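Local coordinates for ABC transporter, substrate binding protein (Polyamine) (Agrobacterium tumefaciens, PDB 4EUO) that binds gamma-aminobutyric acid (GABA) in the periplasm as the solute-binding component of an ABC transporter, probably handing it on for uptake, at residues Ala64-Pro69 / His300-Gly305; Phe123-Phe128 / Asp170-Asp175; Gly141-Ala146 / Asp163-Lys168; Val152-Leu157 / Ser288-Asp293; Ile176-Gly181 / Tyr309-Lys314. All coordinates share one frame; numbering follows the deposited sequence.

Overall arrangement
Contacts 1 and 5 use opposite ends of the C-terminal helix 301-313 of this periplasmic binding protein, and contact 3 links them to contacts 2 and 4. Contact 1 sets the start of that helix against helix 61-67, and Arg301 lies about 10 Å (side chain to ligand) from bound GABA. Contact 5 takes the other end to strand 176-179; the centres of contacts 1 and 5 are 19 Å apart. Contact 3 touches both: Ile143 packs on Ile304 of contact 1, and Phe166 stacks on Trp311 of contact 5. Contact 2 adjoins contact 3 through Phe123, their centres 13 Å apart, and meets contact 5 through Asp170 and Lys173. Contact 4 touches contact 3 through Val152 and Leu157.

Contact 1: Ala64-Pro69 / His300-Gly305; sequences AAQAGP and HRDEIG
Gln66 and Arg301 meet through the aliphatic part of the arginine, with the two side chains crossing at about a right angle. The carboxamide carbon CD of Gln66 lies 3.6 Å from CD of Arg301, and the amide plane is turned 44° from the guanidinium. Gln66 reaches this place because its chain is folded at chi2 (87°), whereas Arg301 runs extended from CG to NE and offers its methylene to the amide.

No direct hydrogen bond joins the segments; a water does so instead. It donates to Gln66 OE1 at 3.2 Å and to Asp302 OD1 at 2.6 Å. From Arg301 NH1 it accepts at 2.8 Å, arriving at the edge of the guanidinium in its plane.

The same side chains have charged partners outside the segments. Arg301 NE is salt-bridged to Asp62, while Lys70 NZ pairs with Asp302 OD1 and also bonds to Gln66 OE1; Gln66 NE2 is held by the carbonyl of Tyr63. These partners probably fix the rotation of the amide and direct its oxygen to the water.

The result is a surface, water-mediated junction between helix 61-67 and the first turn of the C-terminal helix 301-313 in a periplasmic binding protein fold.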
# COMPACT_ATOMS: atom_id res chain seq x y z
N ALA A 64 -2.79 2.72 10.45
CA ALA A 64 -3.94 3.60 10.76
C ALA A 64 -4.78 3.04 11.88
O ALA A 64 -5.26 3.83 12.72
CB ALA A 64 -4.81 3.72 9.52
N ALA A 65 -5.01 1.72 11.90
CA ALA A 65 -5.91 1.10 12.87
C ALA A 65 -5.35 1.06 14.27
O ALA A 65 -6.11 0.78 15.21
CB ALA A 65 -6.33 -0.29 12.39
N GLN A 66 -4.06 1.31 14.45
CA GLN A 66 -3.53 1.35 15.80
C GLN A 66 -2.96 2.70 16.22
O GLN A 66 -2.64 2.86 17.39
CB GLN A 66 -2.59 0.19 16.06
CG GLN A 66 -1.43 0.15 15.10
CD GLN A 66 -0.25 0.96 15.52
OE1 GLN A 66 0.44 0.62 16.49
NE2 GLN A 66 0.01 2.05 14.78
N ALA A 67 -2.82 3.65 15.30
CA ALA A 67 -2.18 4.93 15.63
C ALA A 67 -3.08 5.87 16.45
O ALA A 67 -2.56 6.67 17.23
CB ALA A 67 -1.66 5.61 14.36
N GLY A 68 -4.39 5.74 16.33
CA GLY A 68 -5.30 6.62 17.09
C GLY A 68 -5.19 6.53 18.61
O GLY A 68 -4.85 7.53 19.28
N PRO A 69 -5.30 5.30 19.16
CA PRO A 69 -5.14 5.10 20.62
C PRO A 69 -3.78 5.51 21.17
O PRO A 69 -3.66 5.76 22.37
CB PRO A 69 -5.36 3.59 20.79
CG PRO A 69 -6.22 3.20 19.66
CD PRO A 69 -5.71 4.04 18.50
N HIS A 300 -1.02 -6.47 16.77
CA HIS A 300 0.27 -7.05 17.11
C HIS A 300 1.39 -6.25 16.45
O HIS A 300 2.51 -6.75 16.29
CB HIS A 300 0.33 -8.50 16.59
CG HIS A 300 -0.81 -9.39 17.05
ND1 HIS A 300 -0.71 -10.21 18.17
CD2 HIS A 300 -2.03 -9.55 16.50
CE1 HIS A 300 -1.89 -10.82 18.27
NE2 HIS A 300 -2.72 -10.46 17.28
N ARG A 301 1.12 -4.99 16.10
CA ARG A 301 2.05 -4.26 15.25
C ARG A 301 3.45 -4.11 15.76
O ARG A 301 4.42 -4.36 15.03
CB ARG A 301 1.47 -2.93 14.81
CG ARG A 301 2.03 -2.40 13.50
CD ARG A 301 1.35 -1.11 13.06
NE ARG A 301 1.95 -0.65 11.80
CZ ARG A 301 3.12 -0.03 11.71
NH1 ARG A 301 3.74 0.42 12.80
NH2 ARG A 301 3.65 0.22 10.52
N ASP A 302 3.57 -3.70 17.04
CA ASP A 302 4.90 -3.47 17.60
C ASP A 302 5.68 -4.76 17.73
O ASP A 302 6.88 -4.80 17.44
CB ASP A 302 4.77 -2.79 18.97
CG ASP A 302 4.10 -1.45 18.90
OD1 ASP A 302 4.24 -0.78 17.86
OD2 ASP A 302 3.44 -1.06 19.89
N GLU A 303 5.00 -5.84 18.14
CA GLU A 303 5.69 -7.10 18.34
C GLU A 303 6.15 -7.73 17.05
O GLU A 303 7.28 -8.22 16.96
CB GLU A 303 4.84 -8.06 19.16
CG GLU A 303 5.60 -9.26 19.71
CD GLU A 303 6.94 -9.01 20.40
OE1 GLU A 303 7.04 -8.06 21.21
OE2 GLU A 303 7.87 -9.81 20.15
N ILE A 304 5.30 -7.70 16.02
CA ILE A 304 5.75 -8.24 14.75
C ILE A 304 6.92 -7.40 14.23
O ILE A 304 7.91 -7.97 13.76
CB ILE A 304 4.61 -8.30 13.71
CG1 ILE A 304 3.45 -9.21 14.19
CG2 ILE A 304 5.16 -8.79 12.37
CD1 ILE A 304 2.17 -9.03 13.37
N GLY A 305 6.83 -6.07 14.38
CA GLY A 305 7.92 -5.22 13.92
C GLY A 305 9.25 -5.54 14.59
O GLY A 305 10.29 -5.68 13.93
O HOH W 1 3.44 0.23 15.59

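Contact 2: Phe123-Phe128 / Asp170-Asp175; sequences FDTAKF and DTIKSD
The Phe123 ring carries the terminal methyl of Ile172 on one face: CD1 sits 3.5 Å above the ring plane, displaced toward the rim. CD1 of Ile172 makes a CH-pi contact, 3.9 Å from the Phe123 ring centroid and 26° off the normal. CD1 of Phe123 is 3.6 Å from CD1 of Ile172, and the side chains cross at about a right angle. Around the ring, Phe134, Ala146 and Lys168 add further packing. At the edge of the Phe128 ring, in its plane, lies Asp124 O.

The CG2 branch of Ile172, with CG1 between backbone N and carbonyl carbon (chi1 65°), reaches Phe123 O at 3.4 Å and Thr125 CG2 at 3.7 Å; that threonine methyl also approaches Asp175 OD2.

The contact joins two connections of an alpha/beta lobe, one from helix 119-122 to strand 132-135 and the other from helix 162-170 to strand 176-179, which runs parallel to strand 132-135. Within the first, Asp124 OD1 accepts from Lys127 N in an Asx motif. A water links the two by donating to Phe123 O at 2.8 Å and to Thr171 OG1 at 2.7 Å; the threonine hydroxyl is bonded to the carbonyl of Lys168 as well.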
# COMPACT_ATOMS: atom_id res chain seq x y z
N PHE A 123 10.21 -18.18 -4.30
CA PHE A 123 11.07 -18.69 -3.25
C PHE A 123 11.98 -19.85 -3.74
O PHE A 123 12.69 -20.41 -2.92
CB PHE A 123 10.26 -19.09 -2.01
CG PHE A 123 9.90 -17.91 -1.14
CD1 PHE A 123 10.56 -17.69 0.06
CD2 PHE A 123 8.90 -17.03 -1.52
CE1 PHE A 123 10.25 -16.57 0.85
CE2 PHE A 123 8.57 -15.93 -0.72
CZ PHE A 123 9.24 -15.71 0.46
N ASP A 124 11.99 -20.13 -5.06
CA ASP A 124 12.80 -21.23 -5.58
C ASP A 124 13.97 -20.65 -6.37
O ASP A 124 13.84 -20.36 -7.55
CB ASP A 124 11.94 -22.19 -6.43
CG ASP A 124 12.64 -23.48 -6.80
OD1 ASP A 124 13.87 -23.48 -6.90
OD2 ASP A 124 11.93 -24.49 -7.06
N THR A 125 15.11 -20.48 -5.70
CA THR A 125 16.31 -19.93 -6.33
C THR A 125 17.00 -20.90 -7.29
O THR A 125 17.75 -20.45 -8.14
CB THR A 125 17.29 -19.42 -5.29
OG1 THR A 125 17.68 -20.50 -4.44
CG2 THR A 125 16.71 -18.27 -4.47
N ALA A 126 16.73 -22.22 -7.20
CA ALA A 126 17.35 -23.16 -8.14
C ALA A 126 16.68 -23.03 -9.50
O ALA A 126 17.36 -22.93 -10.53
CB ALA A 126 17.21 -24.58 -7.63
N LYS A 127 15.36 -22.98 -9.51
CA LYS A 127 14.58 -22.91 -10.72
C LYS A 127 14.48 -21.51 -11.28
O LYS A 127 14.35 -21.33 -12.50
CB LYS A 127 13.20 -23.48 -10.46
CG LYS A 127 12.39 -23.71 -11.70
CD LYS A 127 11.77 -25.04 -11.58
CE LYS A 127 10.47 -25.13 -12.29
NZ LYS A 127 10.68 -25.88 -13.55
N PHE A 128 14.49 -20.49 -10.40
CA PHE A 128 14.36 -19.09 -10.80
C PHE A 128 15.52 -18.37 -10.15
O PHE A 128 15.37 -17.77 -9.09
CB PHE A 128 13.01 -18.53 -10.31
CG PHE A 128 11.82 -19.26 -10.91
CD1 PHE A 128 11.22 -18.79 -12.07
CD2 PHE A 128 11.30 -20.38 -10.30
CE1 PHE A 128 10.12 -19.46 -12.62
CE2 PHE A 128 10.22 -21.07 -10.86
CZ PHE A 128 9.66 -20.62 -12.04
N ASP A 170 14.74 -17.44 5.35
CA ASP A 170 16.17 -17.76 5.47
C ASP A 170 16.67 -18.54 4.27
O ASP A 170 17.85 -18.38 3.92
CB ASP A 170 16.40 -18.59 6.72
CG ASP A 170 16.48 -17.79 7.99
OD1 ASP A 170 16.60 -16.55 7.90
OD2 ASP A 170 16.44 -18.40 9.09
N THR A 171 15.81 -19.37 3.62
CA THR A 171 16.27 -20.15 2.47
C THR A 171 16.67 -19.30 1.27
O THR A 171 17.37 -19.79 0.37
CB THR A 171 15.22 -21.20 2.05
OG1 THR A 171 14.09 -20.55 1.43
CG2 THR A 171 14.77 -22.11 3.19
N ILE A 172 16.23 -18.01 1.22
CA ILE A 172 16.54 -17.15 0.09
C ILE A 172 17.12 -15.82 0.53
O ILE A 172 17.33 -14.96 -0.33
CB ILE A 172 15.28 -16.90 -0.79
CG1 ILE A 172 14.19 -16.09 -0.03
CG2 ILE A 172 14.72 -18.22 -1.33
CD1 ILE A 172 13.18 -15.39 -0.96
N LYS A 173 17.38 -15.65 1.84
CA LYS A 173 17.79 -14.37 2.40
C LYS A 173 18.93 -13.69 1.67
O LYS A 173 18.85 -12.49 1.41
CB LYS A 173 18.10 -14.51 3.90
CG LYS A 173 18.05 -13.18 4.65
CD LYS A 173 18.37 -13.41 6.10
CE LYS A 173 18.19 -12.15 6.91
NZ LYS A 173 18.72 -12.37 8.29
N SER A 174 19.99 -14.44 1.31
CA SER A 174 21.14 -13.82 0.64
C SER A 174 20.82 -13.36 -0.78
O SER A 174 21.61 -12.64 -1.39
CB SER A 174 22.36 -14.73 0.65
OG SER A 174 22.18 -15.82 -0.23
N ASP A 175 19.67 -13.78 -1.32
CA ASP A 175 19.27 -13.39 -2.67
C ASP A 175 18.20 -12.29 -2.69
O ASP A 175 17.70 -11.93 -3.76
CB ASP A 175 18.89 -14.59 -3.54
CG ASP A 175 20.15 -15.28 -4.11
OD1 ASP A 175 21.12 -14.56 -4.48
OD2 ASP A 175 20.16 -16.52 -4.17
O HOH W 2 12.56 -21.75 -0.46

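Contact 3: Gly141-Ala146 / Asp163-Lys168; sequences GVIEAA and DRAFKK. With SO4 (sulfate ion), chain F.
Ala146, Ala165 and Ile143 bury the most surface here, and the small size of the two alanines lets the helix backbones come close. The CA atoms of Ala146 and Ala165 are 5.4 Å apart, although the axes of the short helical segments pass at 8.7 Å and cross at 79°. CB of Ala146 rests 3.8 Å from the carbonyl O of Ala165, so the methyl meets the backbone of the facing helix rather than its methyl alone; the two CB atoms are 4.3 Å apart.

Ala165 turns its own methyl to Ile143: CB of Ala165 lies 3.7 Å from CG2 of Ile143. This branch is anti to the backbone N, while CG1 is directed beside it (chi1 -74°). Ile143 also packs against Ile304 and Trp308 of helix 301-313.

Next to the alanine pair, Lys168 passes alongside Ala146, with CG 3.4 Å from Ala146 O. Its aliphatic part forms the contact, and a bend at chi2 (58°) leads the amine away from the alanine.

At the other end of the segment, Asp163 N donates to a sulfate probably taken from the crystallisation liquor, which Leu162 N and Arg307 also bind. The arrangement is a near-perpendicular packing of helices 142-149 and 162-170, brought close by two alanines, within the alpha/beta lobe of a periplasmic binding protein.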
# COMPACT_ATOMS: atom_id res chain seq x y z
N GLY A 141 2.42 -8.63 4.23
CA GLY A 141 2.78 -9.01 2.87
C GLY A 141 3.87 -10.06 2.76
O GLY A 141 3.64 -11.16 2.25
N VAL A 142 5.10 -9.71 3.20
CA VAL A 142 6.23 -10.62 2.99
C VAL A 142 6.09 -11.88 3.83
O VAL A 142 6.32 -13.00 3.33
CB VAL A 142 7.57 -9.93 3.27
CG1 VAL A 142 8.69 -10.94 3.13
CG2 VAL A 142 7.80 -8.80 2.28
N ILE A 143 5.70 -11.74 5.10
CA ILE A 143 5.54 -12.92 5.95
C ILE A 143 4.46 -13.82 5.36
O ILE A 143 4.65 -15.03 5.28
CB ILE A 143 5.24 -12.44 7.39
CG1 ILE A 143 6.53 -11.87 8.03
CG2 ILE A 143 4.64 -13.60 8.24
CD1 ILE A 143 6.32 -11.00 9.24
N GLU A 144 3.33 -13.25 4.94
CA GLU A 144 2.27 -14.05 4.34
C GLU A 144 2.75 -14.72 3.05
O GLU A 144 2.49 -15.91 2.86
CB GLU A 144 1.04 -13.18 4.03
CG GLU A 144 0.25 -12.68 5.25
CD GLU A 144 0.75 -11.44 5.96
OE1 GLU A 144 1.87 -10.95 5.67
OE2 GLU A 144 -0.02 -10.93 6.80
N ALA A 145 3.50 -14.02 2.21
CA ALA A 145 4.00 -14.63 0.99
C ALA A 145 4.93 -15.80 1.31
O ALA A 145 4.85 -16.85 0.64
CB ALA A 145 4.72 -13.59 0.14
N ALA A 146 5.81 -15.66 2.32
CA ALA A 146 6.70 -16.76 2.71
C ALA A 146 5.88 -17.97 3.19
O ALA A 146 6.19 -19.11 2.83
CB ALA A 146 7.61 -16.28 3.84
N ASP A 163 7.96 -17.97 13.17
CA ASP A 163 9.14 -18.83 13.08
C ASP A 163 9.17 -19.55 11.76
O ASP A 163 10.22 -19.60 11.12
CB ASP A 163 9.16 -19.82 14.24
CG ASP A 163 9.60 -19.24 15.58
OD1 ASP A 163 10.13 -18.10 15.59
OD2 ASP A 163 9.44 -19.93 16.61
N ARG A 164 8.02 -20.04 11.32
CA ARG A 164 7.96 -20.75 10.06
C ARG A 164 8.25 -19.79 8.89
O ARG A 164 8.97 -20.14 7.96
CB ARG A 164 6.58 -21.39 9.91
CG ARG A 164 6.38 -22.15 8.62
CD ARG A 164 5.04 -22.83 8.62
NE ARG A 164 4.82 -23.55 7.37
CZ ARG A 164 3.80 -24.40 7.17
NH1 ARG A 164 2.89 -24.59 8.12
NH2 ARG A 164 3.69 -25.05 6.02
N ALA A 165 7.67 -18.57 8.93
CA ALA A 165 7.91 -17.59 7.88
C ALA A 165 9.38 -17.23 7.81
O ALA A 165 9.93 -17.16 6.70
CB ALA A 165 7.07 -16.35 8.13
N PHE A 166 10.02 -16.99 8.96
CA PHE A 166 11.43 -16.61 8.96
C PHE A 166 12.32 -17.75 8.48
O PHE A 166 13.29 -17.51 7.75
CB PHE A 166 11.84 -16.14 10.36
CG PHE A 166 11.18 -14.86 10.84
CD1 PHE A 166 10.99 -13.78 9.98
CD2 PHE A 166 10.79 -14.71 12.16
CE1 PHE A 166 10.39 -12.59 10.44
CE2 PHE A 166 10.21 -13.52 12.62
CZ PHE A 166 9.98 -12.48 11.75
N LYS A 167 11.97 -19.01 8.84
CA LYS A 167 12.75 -20.15 8.31
C LYS A 167 12.65 -20.22 6.79
O LYS A 167 13.65 -20.48 6.12
CB LYS A 167 12.28 -21.47 8.93
CG LYS A 167 12.76 -21.62 10.36
CD LYS A 167 12.32 -22.93 11.01
CE LYS A 167 12.88 -23.08 12.40
NZ LYS A 167 12.37 -24.31 13.07
N LYS A 168 11.45 -19.95 6.23
CA LYS A 168 11.28 -19.97 4.79
C LYS A 168 12.06 -18.80 4.14
O LYS A 168 12.72 -18.98 3.13
CB LYS A 168 9.78 -19.90 4.42
CG LYS A 168 9.49 -20.00 2.91
CD LYS A 168 10.04 -21.29 2.25
CE LYS A 168 9.40 -21.43 0.91
NZ LYS A 168 9.97 -22.59 0.16
S SO4 F . 5.51 -17.65 16.52
O1 SO4 F . 5.67 -16.71 17.60
O2 SO4 F . 5.00 -18.93 17.06
O3 SO4 F . 4.57 -17.14 15.52
O4 SO4 F . 6.82 -17.81 15.91

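Contact 4: Val152-Leu157 / Ser288-Asp293; sequences VTADKL and SQVNAD
The first torsion of Val290 (chi1 175°) spreads its two methyls toward different residues of the facing loop: CG1, anti to the backbone N, is directed at Leu157, and CG2, anti to the carbonyl carbon, at Ala154. Leu157 answers with CG anti to its own carbonyl carbon (chi1 -75°) and chi2 near 166°, which carries CD1 across to the valine.

Each methyl of the valine therefore has one partner. CG1 of Val290 lies 3.5 Å from CD1 of Leu157, closer than ordinary van der Waals contact, and the two side chains cross at about a right angle. CG2 of Val290 meets CB of Ala154 at 3.7 Å. The backbones are nearest at this second pair, where the CA atoms of Ala154 and Val290 are 5.6 Å apart. The two branches of the valine are thus divided between the two loop residues, and no hydrogen bond runs between the segments.

The loop is held locally by two bonds. Lys156 N bonds to Thr153 O at 2.9 Å over the short 3-10 turn at 154-155, and the hydroxyl of Thr153 donates to Asp155 OD2 at 3.1 Å. On the opposing side, the backbone of Val290 is bonded to Asn221 and Thr223. Helix 142-149 adds apolar packing, Leu148 touching Val290 and Leu147 touching Leu157, while the backbone O of Glu144 lies near Leu157.

What results is a loop-on-strand contact in which the connection between helices 142-149 and 162-170 is laid against strand 289-291, the parallel partner of strand 215-229 in the mixed sheet.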
# COMPACT_ATOMS: atom_id res chain seq x y z
N VAL A 152 1.26 -23.02 3.35
CA VAL A 152 0.11 -22.61 4.18
C VAL A 152 -1.01 -22.17 3.25
O VAL A 152 -0.77 -21.40 2.32
CB VAL A 152 0.48 -21.47 5.17
CG1 VAL A 152 -0.74 -21.01 5.99
CG2 VAL A 152 1.59 -21.90 6.10
N THR A 153 -2.25 -22.65 3.50
CA THR A 153 -3.36 -22.24 2.64
C THR A 153 -3.84 -20.86 3.05
O THR A 153 -3.66 -20.46 4.21
CB THR A 153 -4.46 -23.29 2.60
OG1 THR A 153 -5.01 -23.41 3.90
CG2 THR A 153 -3.96 -24.64 2.10
N ALA A 154 -4.42 -20.15 2.11
CA ALA A 154 -4.86 -18.78 2.31
C ALA A 154 -5.69 -18.61 3.56
O ALA A 154 -5.38 -17.75 4.38
CB ALA A 154 -5.62 -18.30 1.09
N ASP A 155 -6.68 -19.49 3.78
CA ASP A 155 -7.55 -19.35 4.93
C ASP A 155 -6.94 -19.71 6.27
O ASP A 155 -7.60 -19.48 7.29
CB ASP A 155 -8.91 -20.04 4.71
CG ASP A 155 -8.90 -21.43 4.11
OD1 ASP A 155 -9.94 -21.84 3.54
OD2 ASP A 155 -7.83 -22.09 4.16
N LYS A 156 -5.69 -20.21 6.30
CA LYS A 156 -5.06 -20.63 7.55
C LYS A 156 -3.82 -19.79 7.91
O LYS A 156 -3.03 -20.20 8.75
CB LYS A 156 -4.66 -22.12 7.48
CG LYS A 156 -5.84 -23.06 7.18
CD LYS A 156 -6.33 -23.81 8.42
CE LYS A 156 -5.62 -25.12 8.64
NZ LYS A 156 -6.06 -25.79 9.89
N LEU A 157 -3.69 -18.59 7.35
CA LEU A 157 -2.51 -17.77 7.63
C LEU A 157 -2.47 -17.23 9.04
O LEU A 157 -1.38 -17.11 9.59
CB LEU A 157 -2.46 -16.58 6.67
CG LEU A 157 -2.00 -16.94 5.26
CD1 LEU A 157 -2.30 -15.79 4.32
CD2 LEU A 157 -0.49 -17.27 5.21
N SER A 288 -7.48 -16.29 -7.67
CA SER A 288 -6.60 -16.85 -6.66
C SER A 288 -6.04 -15.63 -5.95
O SER A 288 -5.11 -14.98 -6.43
CB SER A 288 -5.47 -17.63 -7.32
OG SER A 288 -4.59 -18.10 -6.32
N GLN A 289 -6.65 -15.30 -4.82
CA GLN A 289 -6.31 -14.10 -4.07
C GLN A 289 -6.31 -14.40 -2.58
O GLN A 289 -7.12 -15.21 -2.08
CB GLN A 289 -7.35 -13.02 -4.39
CG GLN A 289 -7.06 -11.64 -3.77
CD GLN A 289 -7.99 -10.62 -4.31
OE1 GLN A 289 -9.20 -10.64 -4.03
NE2 GLN A 289 -7.48 -9.66 -5.08
N VAL A 290 -5.43 -13.71 -1.85
CA VAL A 290 -5.29 -13.84 -0.39
C VAL A 290 -5.54 -12.45 0.20
O VAL A 290 -5.03 -11.46 -0.33
CB VAL A 290 -3.86 -14.34 -0.09
CG1 VAL A 290 -3.59 -14.38 1.42
CG2 VAL A 290 -3.63 -15.73 -0.69
N ASN A 291 -6.28 -12.34 1.29
CA ASN A 291 -6.55 -11.05 1.88
C ASN A 291 -5.73 -10.89 3.14
O ASN A 291 -5.96 -11.62 4.10
CB ASN A 291 -8.05 -10.94 2.17
CG ASN A 291 -8.88 -11.19 0.93
OD1 ASN A 291 -9.70 -12.12 0.89
ND2 ASN A 291 -8.68 -10.42 -0.12
N ALA A 292 -4.77 -9.97 3.16
CA ALA A 292 -4.04 -9.73 4.39
C ALA A 292 -4.96 -9.15 5.43
O ALA A 292 -5.91 -8.41 5.11
CB ALA A 292 -2.84 -8.81 4.15
N ASP A 293 -4.69 -9.49 6.69
CA ASP A 293 -5.55 -9.03 7.78
C ASP A 293 -4.87 -7.88 8.50
O ASP A 293 -3.97 -8.07 9.33
CB ASP A 293 -5.83 -10.18 8.74
CG ASP A 293 -6.85 -9.85 9.81
OD1 ASP A 293 -7.05 -8.65 10.09
OD2 ASP A 293 -7.48 -10.79 10.33

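Contact 5: Ile176-Gly181 / Tyr309-Lys314; sequences IIWWSG and YAWQAK
Trp178 and Gln312 approach from opposite directions, the amide nitrogen lying over one face of the indole. NE2 stands 3.5 Å above the ring plane, offset toward the rim, and is 3.7 Å from both CZ2 and CH2 of Trp178. The amide plane is turned 75° from the ring, so the group stands steeply on the indole instead of lying flat against it. The chain of Gln312 is extended beyond CG (chi2 -175°), which carries NE2 out to the indole, and NE2 is hydrogen-bonded to the carbonyl of Lys136. On the opposite face of the indole, CG2 of Ile176 sits over the ring centre, also 3.5 Å above the plane.

Trp178, on the weakly bonded strand 176-179 that runs parallel to strand 132-135 in this alpha/beta lobe, thereby meets the last turn of the C-terminal helix 301-313.

Trp311 meets the same indole from another direction. The side chains run obliquely, and the six-membered ends approach, CZ3 of Trp311 being 3.8 Å from CH2 of Trp178. CH2 of Trp178 lies at the edge of the Trp311 ring, in its plane, and CH2 of Trp311 lies at the edge of the Trp178 ring. Trp311 is itself anchored by the bond from NE1 to Asp170 and by stacking with Phe166.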
# COMPACT_ATOMS: atom_id res chain seq x y z
N ILE A 176 17.93 -11.71 -1.51
CA ILE A 176 16.96 -10.62 -1.44
C ILE A 176 17.66 -9.25 -1.57
O ILE A 176 18.66 -8.98 -0.87
CB ILE A 176 16.15 -10.68 -0.11
CG1 ILE A 176 15.32 -11.98 -0.04
CG2 ILE A 176 15.25 -9.40 0.02
CD1 ILE A 176 14.60 -12.19 1.26
N ILE A 177 17.09 -8.37 -2.39
CA ILE A 177 17.45 -6.97 -2.38
C ILE A 177 16.13 -6.29 -1.91
O ILE A 177 15.07 -6.49 -2.54
CB ILE A 177 17.88 -6.42 -3.75
CG1 ILE A 177 19.16 -7.11 -4.23
CG2 ILE A 177 18.09 -4.87 -3.65
CD1 ILE A 177 19.62 -6.67 -5.58
N TRP A 178 16.18 -5.54 -0.83
CA TRP A 178 14.98 -4.94 -0.27
C TRP A 178 14.60 -3.66 -0.96
O TRP A 178 15.48 -2.91 -1.38
CB TRP A 178 15.21 -4.66 1.22
CG TRP A 178 15.61 -5.88 1.99
CD1 TRP A 178 16.89 -6.24 2.35
CD2 TRP A 178 14.73 -6.87 2.51
NE1 TRP A 178 16.85 -7.42 3.06
CE2 TRP A 178 15.54 -7.84 3.16
CE3 TRP A 178 13.33 -7.07 2.46
CZ2 TRP A 178 14.98 -8.96 3.78
CZ3 TRP A 178 12.80 -8.18 3.08
CH2 TRP A 178 13.62 -9.12 3.73
N TRP A 179 13.28 -3.41 -1.10
CA TRP A 179 12.82 -2.10 -1.60
C TRP A 179 12.25 -1.32 -0.44
O TRP A 179 11.40 -1.80 0.32
CB TRP A 179 11.86 -2.17 -2.82
CG TRP A 179 10.62 -3.02 -2.70
CD1 TRP A 179 10.49 -4.32 -3.08
CD2 TRP A 179 9.32 -2.58 -2.29
NE1 TRP A 179 9.19 -4.73 -2.93
CE2 TRP A 179 8.45 -3.69 -2.43
CE3 TRP A 179 8.79 -1.36 -1.84
CZ2 TRP A 179 7.08 -3.61 -2.16
CZ3 TRP A 179 7.43 -1.28 -1.59
CH2 TRP A 179 6.60 -2.40 -1.72
N SER A 180 12.75 -0.07 -0.30
CA SER A 180 12.31 0.82 0.78
C SER A 180 11.07 1.59 0.43
O SER A 180 10.42 2.12 1.33
CB SER A 180 13.41 1.82 1.10
OG SER A 180 14.52 1.14 1.63
N GLY A 181 10.80 1.75 -0.84
CA GLY A 181 9.65 2.52 -1.29
C GLY A 181 9.32 2.17 -2.71
O GLY A 181 10.01 1.38 -3.35
N TYR A 309 12.52 -6.85 12.33
CA TYR A 309 13.82 -6.18 12.26
C TYR A 309 14.92 -7.00 12.91
O TYR A 309 16.03 -7.04 12.38
CB TYR A 309 13.74 -4.75 12.81
CG TYR A 309 12.83 -3.87 11.97
CD1 TYR A 309 13.07 -3.68 10.61
CD2 TYR A 309 11.70 -3.29 12.52
CE1 TYR A 309 12.21 -2.91 9.84
CE2 TYR A 309 10.83 -2.52 11.75
CZ TYR A 309 11.08 -2.35 10.40
OH TYR A 309 10.19 -1.63 9.65
N ALA A 310 14.61 -7.72 13.99
CA ALA A 310 15.61 -8.60 14.62
C ALA A 310 15.98 -9.73 13.66
O ALA A 310 17.16 -10.02 13.48
CB ALA A 310 15.08 -9.16 15.92
N TRP A 311 14.99 -10.29 12.94
CA TRP A 311 15.29 -11.35 12.00
C TRP A 311 16.15 -10.81 10.84
O TRP A 311 17.10 -11.47 10.41
CB TRP A 311 14.00 -12.01 11.48
CG TRP A 311 14.26 -12.84 10.27
CD1 TRP A 311 14.84 -14.07 10.24
CD2 TRP A 311 14.16 -12.42 8.89
NE1 TRP A 311 15.06 -14.46 8.95
CE2 TRP A 311 14.66 -13.46 8.10
CE3 TRP A 311 13.70 -11.25 8.26
CZ2 TRP A 311 14.73 -13.38 6.71
CZ3 TRP A 311 13.75 -11.17 6.88
CH2 TRP A 311 14.28 -12.23 6.11
N GLN A 312 15.84 -9.62 10.33
CA GLN A 312 16.62 -9.05 9.25
C GLN A 312 18.10 -8.92 9.64
O GLN A 312 18.99 -9.18 8.82
CB GLN A 312 16.08 -7.67 8.85
CG GLN A 312 14.87 -7.78 7.92
CD GLN A 312 14.42 -6.43 7.45
OE1 GLN A 312 14.45 -5.46 8.20
NE2 GLN A 312 13.95 -6.33 6.21
N ALA A 313 18.35 -8.59 10.92
CA ALA A 313 19.73 -8.40 11.42
C ALA A 313 20.43 -9.69 11.85
O ALA A 313 21.65 -9.69 12.04
CB ALA A 313 19.73 -7.38 12.55
N LYS A 314 19.70 -10.80 11.95
CA LYS A 314 20.23 -12.11 12.35
C LYS A 314 21.22 -12.65 11.31
O LYS A 314 21.00 -12.52 10.11
CB LYS A 314 19.08 -13.10 12.60
CG LYS A 314 19.49 -14.53 12.97
CD LYS A 314 18.31 -15.39 13.45
CE LYS A 314 17.28 -15.73 12.40
NZ LYS A 314 17.77 -16.73 11.41